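Local coordinates for phosphoribosyl-aminoimidazole carboxylase (Aspergillus clavatus, PDB 3K5I), which probably catalyses the ATP-dependent carboxylation of 5-aminoimidazole ribonucleotide to N5-carboxyaminoimidazole ribonucleotide in purine biosynthesis, as an ATP-grasp enzyme, at residues A[225-230]-A[239-244]; A[329-334]-A[376-381]; A[354-359]-A[388-393]. All coordinates share one frame; numbering follows the deposited sequence. Where two conformers were deposited one is given.

Interaction 1: A[225-230]-A[239-244]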
ATOM      1  N   PRO A 225       4.721  11.983 -14.915  1.00 24.73           N
ATOM      2  CA  PRO A 225       5.811  12.907 -15.253  1.00 13.43           C
ATOM      3  C   PRO A 225       7.109  12.162 -15.613  1.00 17.77           C
ATOM      4  O   PRO A 225       7.311  10.971 -15.308  1.00 16.28           O
ATOM      5  CB  PRO A 225       6.019  13.676 -13.951  1.00 19.44           C
ATOM      6  CG  PRO A 225       4.640  13.744 -13.353  1.00  8.50           C
ATOM      7  CD  PRO A 225       4.102  12.324 -13.621  1.00 24.81           C
ATOM      8  N   THR A 226       7.984  12.847 -16.336  1.00 22.78           N
ATOM      9  CA  THR A 226       9.273  12.299 -16.740  1.00 28.66           C
ATOM     10  C   THR A 226      10.093  12.276 -15.438  1.00  7.02           C
ATOM     11  O   THR A 226      10.054  13.219 -14.597  1.00 15.54           O
ATOM     12  CB  THR A 226       9.972  13.305 -17.672  1.00 67.76           C
ATOM     13  OG1 THR A 226       9.146  13.610 -18.805  1.00 24.15           O
ATOM     14  CG2 THR A 226      11.376  12.856 -18.070  1.00 34.76           C
ATOM     15  N   VAL A 227      10.752  11.148 -15.227  1.00 11.55           N
ATOM     16  CA  VAL A 227      11.635  10.894 -14.081  1.00 18.33           C
ATOM     17  C   VAL A 227      13.075  10.665 -14.591  1.00 12.39           C
ATOM     18  O   VAL A 227      13.350  10.424 -15.795  1.00 30.51           O
ATOM     19  CB  VAL A 227      11.217   9.738 -13.160  1.00 11.20           C
ATOM     20  CG1 VAL A 227       9.816   9.984 -12.574  1.00  7.73           C
ATOM     21  CG2 VAL A 227      11.285   8.522 -13.924  1.00  8.49           C
ATOM     22  N   GLU A 228      14.022  10.855 -13.679  1.00 27.52           N
ATOM     23  CA  GLU A 228      15.451  10.760 -13.962  1.00  7.84           C
ATOM     24  C   GLU A 228      15.876   9.472 -13.319  1.00 45.30           C
ATOM     25  O   GLU A 228      15.614   9.285 -12.128  1.00  7.92           O
ATOM     26  CB  GLU A 228      16.062  11.801 -13.015  1.00 11.71           C
ATOM     27  CG  GLU A 228      17.548  11.586 -12.842  1.00 10.91           C
ATOM     28  CD  GLU A 228      18.146  12.756 -12.101  1.00 55.82           C
ATOM     29  OE1 GLU A 228      17.423  13.647 -11.616  1.00 13.71           O
ATOM     30  OE2 GLU A 228      19.369  12.779 -11.980  1.00 17.11           O
ATOM     31  N   THR A 229      16.552   8.607 -14.059  1.00 16.38           N
ATOM     32  CA  THR A 229      16.932   7.366 -13.432  1.00 12.30           C
ATOM     33  C   THR A 229      18.434   7.214 -13.406  1.00 34.65           C
ATOM     34  O   THR A 229      19.131   7.795 -14.225  1.00  6.11           O
ATOM     35  CB  THR A 229      16.377   6.175 -14.263  1.00 65.53           C
ATOM     36  OG1 THR A 229      16.712   6.267 -15.661  1.00 18.32           O
ATOM     37  CG2 THR A 229      14.900   6.290 -14.245  1.00 21.07           C
ATOM     38  N   VAL A 230      18.942   6.404 -12.490  1.00 17.96           N
ATOM     39  CA  VAL A 230      20.388   6.188 -12.437  1.00 13.46           C
ATOM     40  C   VAL A 230      20.651   4.700 -12.427  1.00 15.57           C
ATOM     41  O   VAL A 230      20.162   3.943 -11.570  1.00 14.90           O
ATOM     42  CB  VAL A 230      21.121   6.890 -11.270  1.00 23.83           C
ATOM     43  CG1 VAL A 230      22.623   6.686 -11.454  1.00 82.86           C
ATOM     44  CG2 VAL A 230      20.754   8.401 -11.172  1.00 15.51           C
ATOM     45  N   VAL A 239      15.750   6.399  -8.700  1.00 10.64           N
ATOM     46  CA  VAL A 239      14.754   7.121  -9.496  1.00 17.43           C
ATOM     47  C   VAL A 239      14.432   8.437  -8.745  1.00 14.04           C
ATOM     48  O   VAL A 239      14.163   8.348  -7.560  1.00 12.09           O
ATOM     49  CB  VAL A 239      13.499   6.290  -9.873  1.00  8.44           C
ATOM     50  CG1 VAL A 239      12.475   7.188 -10.627  1.00 26.75           C
ATOM     51  CG2 VAL A 239      13.878   5.068 -10.761  1.00 10.49           C
ATOM     52  N   TYR A 240      14.467   9.605  -9.402  1.00  8.54           N
ATOM     53  CA  TYR A 240      14.116  10.931  -8.809  1.00 21.80           C
ATOM     54  C   TYR A 240      12.886  11.384  -9.564  1.00  7.46           C
ATOM     55  O   TYR A 240      12.837  11.563 -10.776  1.00 17.51           O
ATOM     56  CB  TYR A 240      15.194  11.991  -8.994  1.00 12.74           C
ATOM     57  CG  TYR A 240      16.498  11.589  -8.366  1.00  9.38           C
ATOM     58  CD1 TYR A 240      17.316  10.632  -8.966  1.00 59.78           C
ATOM     59  CD2 TYR A 240      16.872  12.105  -7.136  1.00 10.82           C
ATOM     60  CE1 TYR A 240      18.489  10.231  -8.384  1.00 27.93           C
ATOM     61  CE2 TYR A 240      18.074  11.684  -6.543  1.00  8.07           C
ATOM     62  CZ  TYR A 240      18.881  10.790  -7.175  1.00 26.29           C
ATOM     63  OH  TYR A 240      20.038  10.458  -6.501  1.00 21.59           O
ATOM     64  N   ALA A 241      11.822  11.585  -8.816  1.00 12.77           N
ATOM     65  CA  ALA A 241      10.604  11.933  -9.507  1.00  2.46           C
ATOM     66  C   ALA A 241       9.997  13.192  -8.915  1.00 13.88           C
ATOM     67  O   ALA A 241       9.759  13.260  -7.727  1.00 22.46           O
ATOM     68  CB  ALA A 241       9.683  10.658  -9.400  1.00 11.32           C
ATOM     69  N   PRO A 242       9.780  14.222  -9.732  1.00 18.36           N
ATOM     70  CA  PRO A 242      10.058  14.204 -11.167  1.00 15.51           C
ATOM     71  C   PRO A 242      11.559  14.414 -11.359  1.00 31.72           C
ATOM     72  O   PRO A 242      12.225  14.682 -10.352  1.00 22.26           O
ATOM     73  CB  PRO A 242       9.277  15.429 -11.650  1.00 22.97           C
ATOM     74  CG  PRO A 242       9.431  16.381 -10.464  1.00 17.14           C
ATOM     75  CD  PRO A 242       9.590  15.588  -9.224  1.00 33.16           C
ATOM     76  N   ALA A 243      12.045  14.321 -12.607  1.00 15.42           N
ATOM     77  CA  ALA A 243      13.452  14.452 -13.015  1.00 12.11           C
ATOM     78  C   ALA A 243      13.989  15.844 -12.632  1.00 33.97           C
ATOM     79  O   ALA A 243      13.331  16.871 -12.856  1.00 23.01           O
ATOM     80  CB  ALA A 243      13.527  14.419 -14.498  1.00 12.34           C
ATOM     81  N   ARG A 244      15.192  15.873 -12.069  1.00 20.67           N
ATOM     82  CA  ARG A 244      15.857  17.103 -11.617  1.00 10.89           C
ATOM     83  C   ARG A 244      16.660  17.824 -12.734  1.00  5.98           C
ATOM     84  O   ARG A 244      17.349  17.178 -13.554  1.00 19.77           O
ATOM     85  CB  ARG A 244      16.857  16.691 -10.495  1.00 25.19           C
ATOM     86  CG  ARG A 244      16.263  16.055  -9.207  1.00 33.47           C
ATOM     87  CD  ARG A 244      17.273  15.501  -8.168  1.00 12.57           C
ATOM     88  NE  ARG A 244      18.267  14.609  -8.790  1.00 22.99           N
ATOM     89  CZ  ARG A 244      19.428  14.195  -8.272  1.00 21.80           C
ATOM     90  NH1 ARG A 244      20.266  13.397  -8.949  1.00 22.94           N
ATOM     91  NH2 ARG A 244      19.796  14.550  -7.060  1.00 21.19           N
TER
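Glu228 and Arg244 meet in a side-on salt bridge. Arg244 NE gives a nearly straight bond to Glu228 OE1 (3.1 Å, 175° at the hydrogen), and Arg244 NH1 reaches Glu228 OE2 at 3.2 Å. Both oxygens lie close to the guanidinium plane, but the nitrogens come from above the carboxylate, whose plane is turned 40° against the guanidinium. The backbone N of Arg244 donates to Glu228 OE1 (3.2 Å) from the face of the carboxylate opposite to NE, and OE1 is gripped from two sides. Glu228 gets there with CG anti to its backbone N (chi1 163°) and an extended chain, while Arg244 bends at chi3 to lay its guanidinium over one face of the Tyr240 ring, CZ standing 3.3 Å above the ring plane. Val230 CG2 approaches the ring near its plane, at CE1.

The backbone sets these groups side by side. Glu228 and Tyr240 form an antiparallel hydrogen-bonded pair, Tyr240 N to Glu228 O at 3.0 Å and Glu228 N to Tyr240 O at 3.2 Å. Past the strand end the cis peptide before Pro242 turns the chain, and Ala243 N still finds Thr226 O at 3.0 Å. On the other face Val239 packs its CG2 beside Thr229 CG2, and its CG1 against Val227 CG2.

Further out, Arg244 NH2 forms a second salt bridge with Glu388, which probably helps hold the guanidinium flat against Tyr240, and Thr226 OG1 is bonded to Gln255. This is a beta hairpin of the ATP-grasp domain, with the Thr229 side chain about 6 Å from bound ADP.

Interaction 2: A[329-334]-A[376-381]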
ATOM      1  N   GLN A 329       4.166  14.845  -4.234  1.00 19.17           N
ATOM      2  CA  GLN A 329       5.294  15.558  -3.623  1.00 37.58           C
ATOM      3  C   GLN A 329       6.505  14.890  -4.229  1.00 42.92           C
ATOM      4  O   GLN A 329       6.378  13.799  -4.774  1.00 18.57           O
ATOM      5  CB  GLN A 329       5.410  15.166  -2.165  1.00  9.48           C
ATOM      6  CG  GLN A 329       4.473  15.895  -1.254  1.00 15.53           C
ATOM      7  CD  GLN A 329       4.776  15.380   0.122  1.00 35.39           C
ATOM      8  OE1 GLN A 329       4.896  14.176   0.383  1.00 17.56           O
ATOM      9  NE2 GLN A 329       4.982  16.301   1.005  1.00 25.70           N
ATOM     10  N   PRO A 330       7.665  15.525  -4.107  1.00 55.73           N
ATOM     11  CA  PRO A 330       8.897  14.924  -4.653  1.00 40.09           C
ATOM     12  C   PRO A 330       9.306  13.610  -3.975  1.00 19.78           C
ATOM     13  O   PRO A 330       9.064  13.394  -2.768  1.00 21.79           O
ATOM     14  CB  PRO A 330       9.984  16.019  -4.507  1.00 21.55           C
ATOM     15  CG  PRO A 330       9.164  17.321  -4.449  1.00 21.92           C
ATOM     16  CD  PRO A 330       7.686  17.002  -4.112  1.00 25.43           C
ATOM     17  N   SER A 331       9.947  12.738  -4.747  1.00 11.53           N
ATOM     18  CA  SER A 331      10.398  11.464  -4.202  1.00 14.46           C
ATOM     19  C   SER A 331      11.585  10.817  -4.890  1.00 19.06           C
ATOM     20  O   SER A 331      12.006  11.153  -5.998  1.00 14.42           O
ATOM     21  CB  SER A 331       9.256  10.513  -3.858  1.00 24.96           C
ATOM     22  OG  SER A 331       8.437  10.202  -4.967  1.00 12.57           O
ATOM     23  N   ILE A 332      12.174   9.894  -4.157  1.00 16.21           N
ATOM     24  CA  ILE A 332      13.339   9.207  -4.694  1.00 12.88           C
ATOM     25  C   ILE A 332      13.144   7.708  -4.402  1.00 12.96           C
ATOM     26  O   ILE A 332      12.778   7.341  -3.277  1.00  9.61           O
ATOM     27  CB  ILE A 332      14.677   9.708  -3.958  1.00 19.16           C
ATOM     28  CG1 ILE A 332      14.881  11.199  -4.204  1.00 15.68           C
ATOM     29  CG2 ILE A 332      15.978   9.099  -4.572  1.00 16.58           C
ATOM     30  CD1 ILE A 332      15.879  11.795  -3.239  1.00 15.17           C
ATOM     31  N   MET A 333      13.391   6.843  -5.386  1.00 24.78           N
ATOM     32  CA  MET A 333      13.272   5.405  -5.114  1.00  9.42           C
ATOM     33  C   MET A 333      14.682   4.904  -5.343  1.00 28.50           C
ATOM     34  O   MET A 333      15.347   5.283  -6.344  1.00  6.42           O
ATOM     35  CB  MET A 333      12.274   4.697  -6.050  1.00 22.41           C
ATOM     36  CG  MET A 333      12.142   3.133  -5.949  1.00 13.55           C
ATOM     37  SD  MET A 333      12.354   2.396  -7.611  1.00 15.35           S
ATOM     38  CE  MET A 333      14.024   2.599  -7.908  1.00 16.73           C
ATOM     39  N   LEU A 334      15.077   4.063  -4.386  1.00  7.37           N
ATOM     40  CA  LEU A 334      16.372   3.382  -4.393  1.00 22.34           C
ATOM     41  C   LEU A 334      16.109   1.859  -4.501  1.00 16.72           C
ATOM     42  O   LEU A 334      15.240   1.320  -3.817  1.00  9.05           O
ATOM     43  CB  LEU A 334      17.138   3.705  -3.098  1.00  7.88           C
ATOM     44  CG  LEU A 334      18.501   2.995  -3.016  1.00 27.57           C
ATOM     45  CD1 LEU A 334      19.628   3.675  -3.774  1.00  4.56           C
ATOM     46  CD2 LEU A 334      18.888   3.018  -1.588  1.00 15.52           C
ATOM     47  N   HIS A 376      12.691  -2.329  -2.775  1.00 10.06           N
ATOM     48  CA  HIS A 376      12.923  -0.914  -3.062  1.00 25.52           C
ATOM     49  C   HIS A 376      12.424  -0.103  -1.896  1.00 17.86           C
ATOM     50  O   HIS A 376      11.605  -0.586  -1.121  1.00  6.16           O
ATOM     51  CB  HIS A 376      12.331  -0.415  -4.382  1.00 19.34           C
ATOM     52  CG  HIS A 376      10.841  -0.183  -4.358  1.00  8.58           C
ATOM     53  ND1 HIS A 376       9.954  -1.127  -4.833  1.00 14.14           N
ATOM     54  CD2 HIS A 376      10.083   0.893  -4.004  1.00  6.85           C
ATOM     55  CE1 HIS A 376       8.720  -0.652  -4.773  1.00  7.01           C
ATOM     56  NE2 HIS A 376       8.765   0.573  -4.261  1.00  8.41           N
ATOM     57  N   ILE A 377      12.982   1.102  -1.768  1.00 12.19           N
ATOM     58  CA  ILE A 377      12.628   2.025  -0.703  1.00 22.43           C
ATOM     59  C   ILE A 377      12.240   3.267  -1.455  1.00 24.48           C
ATOM     60  O   ILE A 377      12.912   3.681  -2.423  1.00 16.32           O
ATOM     61  CB  ILE A 377      13.803   2.589   0.084  1.00 34.66           C
ATOM     62  CG1 ILE A 377      14.684   1.444   0.544  1.00 22.16           C
ATOM     63  CG2 ILE A 377      13.269   3.420   1.301  1.00 10.76           C
ATOM     64  CD1 ILE A 377      13.851   0.389   1.193  1.00  8.44           C
ATOM     65  N   THR A 378      11.132   3.844  -1.018  1.00 17.94           N
ATOM     66  CA  THR A 378      10.755   5.072  -1.710  1.00  3.73           C
ATOM     67  C   THR A 378      10.703   6.171  -0.658  1.00 12.10           C
ATOM     68  O   THR A 378       9.966   6.038   0.317  1.00  5.33           O
ATOM     69  CB  THR A 378       9.360   5.003  -2.444  1.00 14.56           C
ATOM     70  OG1 THR A 378       9.431   4.205  -3.609  1.00 17.84           O
ATOM     71  CG2 THR A 378       8.985   6.370  -3.012  1.00  9.23           C
ATOM     72  N   VAL A 379      11.422   7.257  -0.901  1.00 10.42           N
ATOM     73  CA  VAL A 379      11.355   8.389   0.064  1.00 25.31           C
ATOM     74  C   VAL A 379      10.689   9.666  -0.511  1.00 14.50           C
ATOM     75  O   VAL A 379      11.031  10.158  -1.608  1.00 15.66           O
ATOM     76  CB  VAL A 379      12.770   8.697   0.601  1.00 40.66           C
ATOM     77  CG1 VAL A 379      12.795   9.893   1.527  1.00 18.81           C
ATOM     78  CG2 VAL A 379      13.275   7.490   1.307  1.00 11.18           C
ATOM     79  N   THR A 380       9.705  10.209   0.203  1.00  5.79           N
ATOM     80  CA  THR A 380       9.028  11.411  -0.315  1.00  8.50           C
ATOM     81  C   THR A 380       9.459  12.649   0.513  1.00 20.50           C
ATOM     82  O   THR A 380      10.146  12.548   1.526  1.00 34.53           O
ATOM     83  CB  THR A 380       7.535  11.233  -0.072  1.00 28.29           C
ATOM     84  OG1 THR A 380       7.338  10.932   1.317  1.00 18.01           O
ATOM     85  CG2 THR A 380       7.042  10.027  -0.798  1.00 18.42           C
ATOM     86  N   ALA A 381       9.036  13.830   0.093  1.00 30.22           N
ATOM     87  CA  ALA A 381       9.333  15.045   0.824  1.00 14.65           C
ATOM     88  C   ALA A 381       8.726  16.205   0.061  1.00 15.89           C
ATOM     89  O   ALA A 381       8.524  16.121  -1.160  1.00 12.29           O
ATOM     90  CB  ALA A 381      10.774  15.230   1.170  1.00 12.29           C
TER
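Strands 331-337 and 373-380 are neighbours in the large antiparallel sheet that continues from the hairpin strand 235-241 to strand 358-362. Backbone bonds carry the pairing: Val379 N to Ile332 O at 2.7 Å, Leu334 N to Ile377 O at 2.9 Å and Ile377 N back to Leu334 O at 3.1 Å. Ile332 with Val379 and Leu334 with Ile377 are hydrogen-bonded pairs, and their side chains share the face covered by helix 384-399, where Ile391 packs on Ile332.

Ser331, Met333, Thr378 and Thr380 occupy the other face. Met333 throws CG anti to its backbone N (chi1 175°), which carries that carbon to 3.6 Å from His376 CD2, the two side chains crossing at about a right angle. Its sulfur sits obliquely to the imidazole, SD being 4.8 Å from the ring centroid. Tyr363 OH bonds His376 ND1, and His361 and His297 stack on the ring; these contacts together probably hold the ring's orientation.

At the far end Gln329 CB lies 3.4 Å from Ala381 O, while Gln329 OE1 accepts a bond from Arg328 of the second subunit. This is regular antiparallel pairing inside a sheet, with helix 384-399 over the Ile332, Leu334, Ile377 and Val379 face and strand 358-362 next to 373-380.

Interaction 3: A[354-359]-A[388-393]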
ATOM      1  N   SER A 354      14.995   3.508   9.489  1.00 13.16           N
ATOM      2  CA  SER A 354      15.232   4.790  10.158  1.00 18.60           C
ATOM      3  C   SER A 354      15.287   6.011   9.280  1.00 27.86           C
ATOM      4  O   SER A 354      15.658   7.056   9.786  1.00 17.87           O
ATOM      5  CB  SER A 354      16.639   4.801  10.760  1.00 42.94           C
ATOM      6  OG  SER A 354      16.669   4.138  11.995  1.00 23.10           O
ATOM      7  N   ILE A 355      15.044   5.910   7.983  1.00 14.72           N
ATOM      8  CA  ILE A 355      15.108   7.122   7.156  1.00 11.42           C
ATOM      9  C   ILE A 355      13.762   7.830   7.322  1.00 16.25           C
ATOM     10  O   ILE A 355      12.719   7.167   7.366  1.00 14.61           O
ATOM     11  CB  ILE A 355      15.432   6.743   5.744  1.00  8.19           C
ATOM     12  CG1 ILE A 355      16.716   5.910   5.773  1.00 13.95           C
ATOM     13  CG2 ILE A 355      15.427   7.976   4.894  1.00  9.08           C
ATOM     14  CD1 ILE A 355      18.076   6.671   6.007  1.00 13.59           C
ATOM     15  N   PRO A 356      13.738   9.156   7.494  1.00 14.07           N
ATOM     16  CA  PRO A 356      12.388   9.708   7.704  1.00  9.93           C
ATOM     17  C   PRO A 356      11.675   9.538   6.354  1.00 20.14           C
ATOM     18  O   PRO A 356      12.336   9.626   5.327  1.00  9.54           O
ATOM     19  CB  PRO A 356      12.614  11.207   8.058  1.00 29.90           C
ATOM     20  CG  PRO A 356      14.111  11.362   8.261  1.00 10.18           C
ATOM     21  CD  PRO A 356      14.837  10.121   7.764  1.00 16.23           C
ATOM     22  N   ASN A 357      10.351   9.357   6.337  1.00 12.31           N
ATOM     23  CA  ASN A 357       9.577   9.267   5.074  1.00 29.18           C
ATOM     24  C   ASN A 357       9.864   8.182   4.082  1.00 17.30           C
ATOM     25  O   ASN A 357       9.484   8.266   2.922  1.00 14.17           O
ATOM     26  CB  ASN A 357       9.711  10.584   4.299  1.00 18.32           C
ATOM     27  CG  ASN A 357       9.182  11.735   5.118  1.00 56.03           C
ATOM     28  OD1 ASN A 357       8.628  11.479   6.209  1.00 15.01           O
ATOM     29  ND2 ASN A 357       9.305  12.970   4.618  1.00 20.88           N
ATOM     30  N   ALA A 358      10.522   7.140   4.562  1.00 14.06           N
ATOM     31  CA  ALA A 358      10.914   6.100   3.666  1.00 10.60           C
ATOM     32  C   ALA A 358       9.939   4.943   3.671  1.00 29.35           C
ATOM     33  O   ALA A 358       9.661   4.354   4.719  1.00 25.77           O
ATOM     34  CB  ALA A 358      12.314   5.676   4.095  1.00 18.45           C
ATOM     35  N   SER A 359       9.413   4.613   2.492  1.00 20.56           N
ATOM     36  CA  SER A 359       8.464   3.520   2.447  1.00 23.23           C
ATOM     37  C   SER A 359       9.251   2.318   1.975  1.00 21.67           C
ATOM     38  O   SER A 359       9.871   2.375   0.919  1.00 10.39           O
ATOM     39  CB  SER A 359       7.323   3.891   1.490  0.50  1.00           C
ATOM     40  OG  SER A 359       6.589   2.788   0.998  0.50  4.11           O
ATOM     41  N   GLU A 388      16.234  14.286  -0.896  1.00 26.70           N
ATOM     42  CA  GLU A 388      17.623  13.912  -1.124  1.00 26.32           C
ATOM     43  C   GLU A 388      18.401  13.787   0.199  1.00 21.95           C
ATOM     44  O   GLU A 388      19.198  12.865   0.421  1.00 26.48           O
ATOM     45  CB  GLU A 388      18.305  14.969  -1.935  1.00 14.07           C
ATOM     46  CG  GLU A 388      18.125  14.845  -3.434  1.00 12.32           C
ATOM     47  CD  GLU A 388      18.434  16.184  -4.092  1.00 99.75           C
ATOM     48  OE1 GLU A 388      18.132  16.378  -5.284  1.00 30.72           O
ATOM     49  OE2 GLU A 388      19.000  17.068  -3.421  1.00 43.89           O
ATOM     50  N   THR A 389      18.159  14.736   1.089  1.00 15.29           N
ATOM     51  CA  THR A 389      18.837  14.629   2.377  1.00 23.49           C
ATOM     52  C   THR A 389      18.375  13.454   3.248  1.00 43.04           C
ATOM     53  O   THR A 389      19.140  12.828   4.007  1.00 19.96           O
ATOM     54  CB  THR A 389      18.465  15.904   3.122  1.00 99.75           C
ATOM     55  OG1 THR A 389      18.951  17.048   2.403  1.00 31.97           O
ATOM     56  CG2 THR A 389      19.049  15.867   4.493  1.00 17.31           C
ATOM     57  N   HIS A 390      17.085  13.158   3.204  1.00 19.94           N
ATOM     58  CA  HIS A 390      16.626  12.048   4.037  1.00  5.34           C
ATOM     59  C   HIS A 390      17.213  10.756   3.559  1.00 21.20           C
ATOM     60  O   HIS A 390      17.505   9.863   4.349  1.00 16.54           O
ATOM     61  CB  HIS A 390      15.175  11.827   3.817  1.00 13.66           C
ATOM     62  CG  HIS A 390      14.300  12.809   4.527  1.00 27.04           C
ATOM     63  ND1 HIS A 390      14.771  13.667   5.503  1.00 34.26           N
ATOM     64  CD2 HIS A 390      12.972  13.051   4.401  1.00 32.09           C
ATOM     65  CE1 HIS A 390      13.767  14.415   5.926  1.00 19.01           C
ATOM     66  NE2 HIS A 390      12.665  14.051   5.289  1.00 49.48           N
ATOM     67  N   ILE A 391      17.368  10.628   2.247  1.00 23.22           N
ATOM     68  CA  ILE A 391      17.915   9.377   1.738  1.00 24.00           C
ATOM     69  C   ILE A 391      19.438   9.194   1.694  1.00 25.67           C
ATOM     70  O   ILE A 391      19.945   8.059   1.666  1.00 19.27           O
ATOM     71  CB  ILE A 391      17.334   9.042   0.354  1.00 23.02           C
ATOM     72  CG1 ILE A 391      17.346   7.551   0.086  1.00 22.08           C
ATOM     73  CG2 ILE A 391      18.092   9.780  -0.722  1.00 21.83           C
ATOM     74  CD1 ILE A 391      16.358   7.065  -1.126  1.00  8.42           C
ATOM     75  N   GLN A 392      20.201  10.275   1.670  1.00 17.42           N
ATOM     76  CA  GLN A 392      21.661  10.049   1.586  1.00 21.54           C
ATOM     77  C   GLN A 392      22.366   8.931   2.356  1.00 17.79           C
ATOM     78  O   GLN A 392      23.091   8.077   1.814  1.00 33.72           O
ATOM     79  CB  GLN A 392      22.454  11.332   1.805  1.00 29.36           C
ATOM     80  CG  GLN A 392      23.914  11.192   1.377  1.00 17.78           C
ATOM     81  CD  GLN A 392      24.013  10.780  -0.063  1.00 36.10           C
ATOM     82  OE1 GLN A 392      23.973  11.625  -0.954  1.00 55.90           O
ATOM     83  NE2 GLN A 392      24.103   9.476  -0.305  1.00 49.66           N
ATOM     84  N   PRO A 393      22.159   8.940   3.658  1.00 19.64           N
ATOM     85  CA  PRO A 393      22.770   7.942   4.507  1.00  8.11           C
ATOM     86  C   PRO A 393      22.496   6.483   4.134  1.00 35.02           C
ATOM     87  O   PRO A 393      23.336   5.595   4.312  1.00 20.58           O
ATOM     88  CB  PRO A 393      22.233   8.292   5.884  1.00  7.05           C
ATOM     89  CG  PRO A 393      21.592   9.550   5.770  1.00 12.33           C
ATOM     90  CD  PRO A 393      21.145   9.731   4.364  1.00 25.11           C
TER
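In this C-terminal domain, a type II turn from Ile355 to Ala358 leads into edge strand 358-362 and packs against helix 384-399, with the His390 ring between them. Pro356 lies over one face of that imidazole: its CG stands 3.7 Å above the plane, offset toward the rim, in a CH-pi contact 3.9 Å from the centroid. The two side chains meet at a slant, and Pro356 O comes to 3.6 Å from His390 CD2.

Asn357 takes the ring from another direction. Its amide is nearly perpendicular to the imidazole (85° between planes) and sits at the ring's edge. Asn357 ND2 is bonded to Thr380 O, which probably helps set the way the amide faces. Asn357 takes the left-handed conformation at the third position of the turn.

His390 holds CG anti to its carbonyl carbon (chi1 -78°), aiming the ring off the helix at the turn. One turn further along, Ile355 CD1 lies loosely near Pro393 CB, 4.5 Å away. The second subunit borders the same place: Gln323 of that subunit packs on both Pro356 and His390, and its Ser324 OG is hydrogen-bonded to Asn357 N. Closest to the imidazole from Asn357 is ND2, 3.6 Å from His390 NE2, without a hydrogen bond.

All three contacts reach one antiparallel sheet. Interactions 1 and 2, with centres about 10 Å apart, are joined where strand 235-241 adjoins strand 331-337: Val239 N lies 2.6 Å from Met333 O and Ala241 N 2.9 Å from Ser331 O, both probable hydrogen bonds. The centres of interactions 2 and 3 are about 8 Å apart, with Ser359 N 2.7 Å from Thr378 O, and the helix of interaction 3 is linked to interaction 1 by the salt bridge of Arg244 NH2 with Glu388 OE1 (3.0 Å). The Thr229 side chain is about 6 Å from ADP, the His376 side chain about 11 Å from bound AIR. Interactions 2 and 3 both touch the second subunit.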